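Long-range contact in MaoC-like dehydratase (Phytophthora Capsici, PDB 3KH8), which probably catalyses the reversible hydration of enoyl thioesters to 3-hydroxyacyl thioesters, as a hot dog-fold lyase of the MaoC-like, hydratase 2 family: residues F266-V279 with V317-A330. Numbering follows the deposited sequence.
Sequences FCGGDVARFKSIRV and VDGGEFVYTQDASA
Phe322 drives the edge of its ring into the face of Phe274, a T-shaped pair in which CE2 of Phe322 sits 3.5 Å from CE1 of Phe274, over the centre of that ring. With CG anti to the backbone N (chi1 177°), Phe322 also brings its rim to Cys267, whose SG lies 3.7 Å from CZ of Phe322. Next along the same face, CB of Phe266 sits over the centre of the Tyr324 ring face, a CH-pi contact 3.8 Å from the centroid. These knobs and hollows illustrate how an antiparallel ladder is sealed on its buried side. The ladder itself carries a classic beta bulge: Lys275 N and Ser276 N both donate to Val323 O. Just before the bulge, the Arg273 side chain, bent at chi3 (65°), grips Thr325 O side-on through NE and NH2, while NH2 also reaches OD1 of Asp327 at 2.6 Å, a salt bridge on the anti lone pair. On the face opposite Phe322 and Ile277, Arg278 forms a salt bridge with Glu321, NH2 to OE1 at 3.1 Å, and NH2 also bonds Ala198 O. Strand 274-281 is flanked by strands 123-132 and 314-324 of the hot dog sheet, and helix 251-266 packs against Ile277.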
ATOM      1  N   PHE A 266      21.943   8.809   9.857  1.00 19.40           N
ATOM      2  CA  PHE A 266      22.430   8.860  11.239  1.00 19.67           C
ATOM      3  C   PHE A 266      22.261   7.610  12.107  1.00 20.02           C
ATOM      4  O   PHE A 266      23.044   7.399  13.040  1.00 20.30           O
ATOM      5  CB  PHE A 266      21.844  10.082  11.956  1.00 19.37           C
ATOM      6  CG  PHE A 266      22.182  11.390  11.294  1.00 19.59           C
ATOM      7  CD1 PHE A 266      23.447  11.957  11.448  1.00 19.20           C
ATOM      8  CD2 PHE A 266      21.242  12.048  10.510  1.00 18.68           C
ATOM      9  CE1 PHE A 266      23.768  13.165  10.834  1.00 19.62           C
ATOM     10  CE2 PHE A 266      21.552  13.255   9.888  1.00 19.56           C
ATOM     11  CZ  PHE A 266      22.817  13.817  10.048  1.00 19.79           C
ATOM     12  N   CYS A 267      21.252   6.787  11.827  1.00 19.99           N
ATOM     13  CA  CYS A 267      20.868   5.740  12.785  1.00 19.93           C
ATOM     14  C   CYS A 267      21.572   4.384  12.638  1.00 20.07           C
ATOM     15  O   CYS A 267      21.351   3.485  13.451  1.00 20.17           O
ATOM     16  CB  CYS A 267      19.345   5.569  12.827  1.00 19.87           C
ATOM     17  SG  CYS A 267      18.464   6.963  13.573  1.00 19.50           S
ATOM     18  N   GLY A 268      22.417   4.246  11.616  1.00 20.22           N
ATOM     19  CA  GLY A 268      23.194   3.018  11.396  1.00 19.95           C
ATOM     20  C   GLY A 268      22.392   1.725  11.394  1.00 19.95           C
ATOM     21  O   GLY A 268      22.797   0.738  12.017  1.00 19.73           O
ATOM     22  N   GLY A 269      21.248   1.737  10.713  1.00 19.68           N
ATOM     23  CA  GLY A 269      20.410   0.542  10.566  1.00 19.66           C
ATOM     24  C   GLY A 269      19.717   0.050  11.825  1.00 19.51           C
ATOM     25  O   GLY A 269      19.211  -1.071  11.857  1.00 19.39           O
ATOM     26  N   ASP A 270      19.673   0.890  12.855  1.00 19.53           N
ATOM     27  CA  ASP A 270      19.099   0.506  14.145  1.00 19.72           C
ATOM     28  C   ASP A 270      17.988   1.463  14.580  1.00 19.32           C
ATOM     29  O   ASP A 270      18.260   2.607  14.961  1.00 19.53           O
ATOM     30  CB  ASP A 270      20.209   0.431  15.206  1.00 19.88           C
ATOM     31  CG  ASP A 270      19.700  -0.012  16.573  1.00 21.49           C
ATOM     32  OD1 ASP A 270      18.513  -0.394  16.703  1.00 22.59           O
ATOM     33  OD2 ASP A 270      20.507   0.016  17.528  1.00 23.53           O
ATOM     34  N   VAL A 271      16.744   0.985  14.541  1.00 18.81           N
ATOM     35  CA  VAL A 271      15.585   1.810  14.908  1.00 18.37           C
ATOM     36  C   VAL A 271      15.615   2.287  16.364  1.00 18.41           C
ATOM     37  O   VAL A 271      15.057   3.333  16.682  1.00 18.37           O
ATOM     38  CB  VAL A 271      14.211   1.128  14.590  1.00 18.30           C
ATOM     39  CG1 VAL A 271      14.039   0.939  13.091  1.00 17.28           C
ATOM     40  CG2 VAL A 271      14.036  -0.198  15.354  1.00 18.04           C
ATOM     41  N   ALA A 272      16.284   1.534  17.237  1.00 18.42           N
ATOM     42  CA  ALA A 272      16.394   1.916  18.647  1.00 18.34           C
ATOM     43  C   ALA A 272      17.159   3.235  18.827  1.00 18.28           C
ATOM     44  O   ALA A 272      17.025   3.899  19.854  1.00 18.60           O
ATOM     45  CB  ALA A 272      17.028   0.788  19.473  1.00 18.33           C
ATOM     46  N   ARG A 273      17.929   3.620  17.812  1.00 18.04           N
ATOM     47  CA  ARG A 273      18.683   4.879  17.833  1.00 17.94           C
ATOM     48  C   ARG A 273      17.841   6.120  17.483  1.00 17.75           C
ATOM     49  O   ARG A 273      18.252   7.245  17.760  1.00 17.63           O
ATOM     50  CB  ARG A 273      19.924   4.775  16.938  1.00 17.99           C
ATOM     51  CG  ARG A 273      20.935   3.737  17.432  1.00 18.36           C
ATOM     52  CD  ARG A 273      22.178   3.670  16.561  1.00 19.50           C
ATOM     53  NE  ARG A 273      22.953   4.906  16.620  1.00 20.63           N
ATOM     54  CZ  ARG A 273      23.981   5.195  15.826  1.00 21.43           C
ATOM     55  NH1 ARG A 273      24.378   4.340  14.894  1.00 22.05           N
ATOM     56  NH2 ARG A 273      24.616   6.351  15.968  1.00 20.82           N
ATOM     57  N   PHE A 274      16.662   5.906  16.902  1.00 17.48           N
ATOM     58  CA  PHE A 274      15.750   6.988  16.492  1.00 17.03           C
ATOM     59  C   PHE A 274      14.941   7.450  17.710  1.00 17.13           C
ATOM     60  O   PHE A 274      13.977   6.791  18.115  1.00 17.17           O
ATOM     61  CB  PHE A 274      14.823   6.453  15.383  1.00 16.82           C
ATOM     62  CG  PHE A 274      14.058   7.511  14.616  1.00 16.17           C
ATOM     63  CD1 PHE A 274      14.315   7.716  13.262  1.00 15.50           C
ATOM     64  CD2 PHE A 274      13.039   8.247  15.220  1.00 15.86           C
ATOM     65  CE1 PHE A 274      13.586   8.662  12.522  1.00 15.02           C
ATOM     66  CE2 PHE A 274      12.309   9.199  14.497  1.00 15.74           C
ATOM     67  CZ  PHE A 274      12.583   9.407  13.144  1.00 15.31           C
ATOM     68  N   LYS A 275      15.321   8.587  18.294  1.00 16.97           N
ATOM     69  CA  LYS A 275      14.769   8.977  19.597  1.00 17.21           C
ATOM     70  C   LYS A 275      13.614   9.975  19.561  1.00 16.79           C
ATOM     71  O   LYS A 275      12.564   9.735  20.165  1.00 16.89           O
ATOM     72  CB  LYS A 275      15.879   9.450  20.550  1.00 17.47           C
ATOM     73  CG  LYS A 275      16.818   8.339  21.001  1.00 19.14           C
ATOM     74  CD  LYS A 275      16.062   7.278  21.799  1.00 21.96           C
ATOM     75  CE  LYS A 275      16.920   6.063  22.061  1.00 23.96           C
ATOM     76  NZ  LYS A 275      16.111   4.912  22.564  1.00 25.61           N
ATOM     77  N   SER A 276      13.802  11.094  18.872  1.00 16.41           N
ATOM     78  CA  SER A 276      12.730  12.078  18.755  1.00 16.35           C
ATOM     79  C   SER A 276      12.849  12.907  17.491  1.00 16.05           C
ATOM     80  O   SER A 276      13.922  13.016  16.898  1.00 16.27           O
ATOM     81  CB  SER A 276      12.663  12.992  19.989  1.00 16.26           C
ATOM     82  OG  SER A 276      13.812  13.813  20.075  1.00 17.02           O
ATOM     83  N   ILE A 277      11.725  13.488  17.094  1.00 15.91           N
ATOM     84  CA  ILE A 277      11.643  14.321  15.911  1.00 15.65           C
ATOM     85  C   ILE A 277      10.487  15.305  16.085  1.00 15.56           C
ATOM     86  O   ILE A 277       9.395  14.922  16.515  1.00 15.37           O
ATOM     87  CB  ILE A 277      11.501  13.461  14.608  1.00 15.74           C
ATOM     88  CG1 ILE A 277      11.494  14.346  13.353  1.00 15.78           C
ATOM     89  CG2 ILE A 277      10.280  12.519  14.683  1.00 15.45           C
ATOM     90  CD1 ILE A 277      11.798  13.599  12.061  1.00 15.49           C
ATOM     91  N   ARG A 278      10.748  16.577  15.795  1.00 15.40           N
ATOM     92  CA  ARG A 278       9.697  17.594  15.777  1.00 15.34           C
ATOM     93  C   ARG A 278       9.869  18.537  14.592  1.00 15.45           C
ATOM     94  O   ARG A 278      10.995  18.854  14.196  1.00 15.29           O
ATOM     95  CB  ARG A 278       9.633  18.363  17.100  1.00 15.60           C
ATOM     96  CG  ARG A 278      10.907  19.118  17.485  1.00 15.95           C
ATOM     97  CD  ARG A 278      10.670  19.890  18.769  1.00 17.24           C
ATOM     98  NE  ARG A 278      11.879  20.535  19.280  1.00 17.42           N
ATOM     99  CZ  ARG A 278      12.003  21.842  19.494  1.00 17.66           C
ATOM    100  NH1 ARG A 278      10.990  22.669  19.241  1.00 17.76           N
ATOM    101  NH2 ARG A 278      13.140  22.324  19.974  1.00 17.95           N
ATOM    102  N   VAL A 279       8.751  18.971  14.021  1.00 15.39           N
ATOM    103  CA  VAL A 279       8.766  19.764  12.799  1.00 15.53           C
ATOM    104  C   VAL A 279       7.610  20.749  12.820  1.00 16.32           C
ATOM    105  O   VAL A 279       6.686  20.624  13.638  1.00 16.23           O
ATOM    106  CB  VAL A 279       8.614  18.874  11.520  1.00 15.34           C
ATOM    107  CG1 VAL A 279       9.717  17.819  11.428  1.00 14.42           C
ATOM    108  CG2 VAL A 279       7.224  18.217  11.451  1.00 14.72           C
ATOM    109  N   VAL A 317       8.698  21.413   5.181  1.00 17.18           N
ATOM    110  CA  VAL A 317       8.884  21.003   6.565  1.00 17.21           C
ATOM    111  C   VAL A 317      10.034  21.852   7.109  1.00 17.09           C
ATOM    112  O   VAL A 317      11.157  21.789   6.603  1.00 16.90           O
ATOM    113  CB  VAL A 317       9.229  19.500   6.666  1.00 17.08           C
ATOM    114  CG1 VAL A 317       9.421  19.091   8.104  1.00 17.67           C
ATOM    115  CG2 VAL A 317       8.140  18.641   6.008  1.00 16.90           C
ATOM    116  N   ASP A 318       9.740  22.653   8.128  1.00 17.07           N
ATOM    117  CA  ASP A 318      10.698  23.626   8.650  1.00 17.09           C
ATOM    118  C   ASP A 318      10.924  23.403  10.141  1.00 17.13           C
ATOM    119  O   ASP A 318      10.150  22.687  10.794  1.00 16.62           O
ATOM    120  CB  ASP A 318      10.182  25.047   8.394  1.00 17.21           C
ATOM    121  CG  ASP A 318      11.302  26.074   8.209  1.00 17.60           C
ATOM    122  OD1 ASP A 318      12.482  25.795   8.522  1.00 18.01           O
ATOM    123  OD2 ASP A 318      10.984  27.185   7.742  1.00 18.99           O
ATOM    124  N   GLY A 319      11.992  24.005  10.665  1.00 17.02           N
ATOM    125  CA  GLY A 319      12.313  23.942  12.091  1.00 16.96           C
ATOM    126  C   GLY A 319      12.472  22.527  12.622  1.00 17.11           C
ATOM    127  O   GLY A 319      12.080  22.231  13.750  1.00 17.01           O
ATOM    128  N   GLY A 320      13.056  21.655  11.807  1.00 17.06           N
ATOM    129  CA  GLY A 320      13.200  20.253  12.164  1.00 17.08           C
ATOM    130  C   GLY A 320      14.306  19.999  13.166  1.00 17.46           C
ATOM    131  O   GLY A 320      15.431  20.474  12.994  1.00 17.04           O
ATOM    132  N   GLU A 321      13.974  19.261  14.223  1.00 17.61           N
ATOM    133  CA  GLU A 321      14.959  18.817  15.204  1.00 18.20           C
ATOM    134  C   GLU A 321      14.859  17.307  15.396  1.00 18.13           C
ATOM    135  O   GLU A 321      13.809  16.786  15.777  1.00 18.19           O
ATOM    136  CB  GLU A 321      14.774  19.538  16.541  1.00 18.33           C
ATOM    137  CG  GLU A 321      15.733  19.070  17.628  1.00 20.26           C
ATOM    138  CD  GLU A 321      15.402  19.657  18.980  1.00 23.31           C
ATOM    139  OE1 GLU A 321      15.776  20.818  19.232  1.00 23.89           O
ATOM    140  OE2 GLU A 321      14.765  18.951  19.790  1.00 26.08           O
ATOM    141  N   PHE A 322      15.958  16.616  15.124  1.00 18.21           N
ATOM    142  CA  PHE A 322      16.028  15.165  15.232  1.00 18.43           C
ATOM    143  C   PHE A 322      17.039  14.791  16.309  1.00 18.86           C
ATOM    144  O   PHE A 322      18.156  15.309  16.319  1.00 18.80           O
ATOM    145  CB  PHE A 322      16.437  14.570  13.882  1.00 18.26           C
ATOM    146  CG  PHE A 322      16.618  13.072  13.887  1.00 18.17           C
ATOM    147  CD1 PHE A 322      17.844  12.510  13.540  1.00 18.11           C
ATOM    148  CD2 PHE A 322      15.562  12.224  14.210  1.00 18.07           C
ATOM    149  CE1 PHE A 322      18.022  11.128  13.530  1.00 17.99           C
ATOM    150  CE2 PHE A 322      15.728  10.845  14.204  1.00 17.89           C
ATOM    151  CZ  PHE A 322      16.960  10.293  13.860  1.00 17.83           C
ATOM    152  N   VAL A 323      16.639  13.907  17.218  1.00 19.27           N
ATOM    153  CA  VAL A 323      17.545  13.410  18.251  1.00 19.85           C
ATOM    154  C   VAL A 323      17.746  11.906  18.085  1.00 20.67           C
ATOM    155  O   VAL A 323      16.780  11.144  17.992  1.00 20.26           O
ATOM    156  CB  VAL A 323      17.054  13.763  19.687  1.00 19.81           C
ATOM    157  CG1 VAL A 323      18.009  13.210  20.749  1.00 19.61           C
ATOM    158  CG2 VAL A 323      16.898  15.276  19.845  1.00 19.24           C
ATOM    159  N   TYR A 324      19.010  11.496  18.029  1.00 21.72           N
ATOM    160  CA  TYR A 324      19.364  10.093  17.890  1.00 23.06           C
ATOM    161  C   TYR A 324      20.462   9.699  18.881  1.00 24.21           C
ATOM    162  O   TYR A 324      21.172  10.562  19.410  1.00 23.75           O
ATOM    163  CB  TYR A 324      19.787   9.783  16.446  1.00 22.87           C
ATOM    164  CG  TYR A 324      21.129  10.357  16.045  1.00 22.99           C
ATOM    165  CD1 TYR A 324      21.269  11.710  15.734  1.00 23.10           C
ATOM    166  CD2 TYR A 324      22.261   9.545  15.973  1.00 23.62           C
ATOM    167  CE1 TYR A 324      22.502  12.239  15.369  1.00 23.24           C
ATOM    168  CE2 TYR A 324      23.499  10.064  15.608  1.00 23.78           C
ATOM    169  CZ  TYR A 324      23.610  11.411  15.309  1.00 23.39           C
ATOM    170  OH  TYR A 324      24.828  11.929  14.950  1.00 23.78           O
ATOM    171  N   THR A 325      20.583   8.396  19.132  1.00 25.97           N
ATOM    172  CA  THR A 325      21.666   7.848  19.953  1.00 27.85           C
ATOM    173  C   THR A 325      22.979   7.877  19.171  1.00 29.24           C
ATOM    174  O   THR A 325      23.077   7.302  18.086  1.00 29.15           O
ATOM    175  CB  THR A 325      21.354   6.403  20.416  1.00 27.77           C
ATOM    176  OG1 THR A 325      20.083   6.374  21.074  1.00 27.56           O
ATOM    177  CG2 THR A 325      22.422   5.897  21.381  1.00 28.01           C
ATOM    178  N   GLN A 326      23.977   8.553  19.737  1.00 31.34           N
ATOM    179  CA  GLN A 326      25.283   8.748  19.094  1.00 33.35           C
ATOM    180  C   GLN A 326      26.068   7.457  18.865  1.00 34.67           C
ATOM    181  O   GLN A 326      25.863   6.468  19.571  1.00 34.82           O
ATOM    182  CB  GLN A 326      26.128   9.728  19.908  1.00 33.28           C
ATOM    183  CG  GLN A 326      25.880  11.179  19.557  1.00 33.96           C
ATOM    184  CD  GLN A 326      26.539  12.134  20.527  1.00 34.52           C
ATOM    185  OE1 GLN A 326      26.112  12.261  21.678  1.00 35.19           O
ATOM    186  NE2 GLN A 326      27.578  12.823  20.066  1.00 34.32           N
ATOM    187  N   ASP A 327      26.968   7.491  17.879  1.00 36.46           N
ATOM    188  CA  ASP A 327      27.814   6.345  17.509  1.00 38.30           C
ATOM    189  C   ASP A 327      28.546   5.720  18.700  1.00 39.35           C
ATOM    190  O   ASP A 327      28.593   4.493  18.830  1.00 39.67           O
ATOM    191  CB  ASP A 327      28.836   6.750  16.436  1.00 38.37           C
ATOM    192  CG  ASP A 327      28.211   6.950  15.061  1.00 39.24           C
ATOM    193  OD1 ASP A 327      26.968   6.906  14.935  1.00 39.79           O
ATOM    194  OD2 ASP A 327      28.977   7.157  14.094  1.00 39.81           O
ATOM    195  N   ALA A 328      29.105   6.566  19.564  1.00 40.62           N
ATOM    196  CA  ALA A 328      29.850   6.117  20.741  1.00 41.87           C
ATOM    197  C   ALA A 328      28.963   5.425  21.780  1.00 42.77           C
ATOM    198  O   ALA A 328      29.464   4.828  22.736  1.00 42.95           O
ATOM    199  CB  ALA A 328      30.598   7.292  21.371  1.00 41.91           C
ATOM    200  N   SER A 329      27.648   5.503  21.580  1.00 43.80           N
ATOM    201  CA  SER A 329      26.679   4.902  22.495  1.00 44.77           C
ATOM    202  C   SER A 329      25.946   3.712  21.868  1.00 45.40           C
ATOM    203  O   SER A 329      25.088   3.096  22.508  1.00 45.56           O
ATOM    204  CB  SER A 329      25.679   5.957  22.976  1.00 44.75           C
ATOM    205  OG  SER A 329      26.349   7.064  23.554  1.00 45.08           O
ATOM    206  N   ALA A 330      26.288   3.393  20.620  1.00 46.16           N
ATOM    207  CA  ALA A 330      25.726   2.232  19.929  1.00 46.90           C
ATOM    208  C   ALA A 330      26.372   0.945  20.451  1.00 47.35           C
ATOM    209  O   ALA A 330      27.489   0.591  20.053  1.00 47.69           O
ATOM    210  CB  ALA A 330      25.909   2.368  18.418  1.00 46.78           C
TER
HETATM  211  O   HOH W   1      25.536   8.168  13.067  1.00 30.15           O
HETATM  212  O   HOH W   2      19.293   3.760  21.516  1.00 42.00           O
HETATM  213  O   HOH W   3      13.232  16.182  18.482  1.00 15.55           O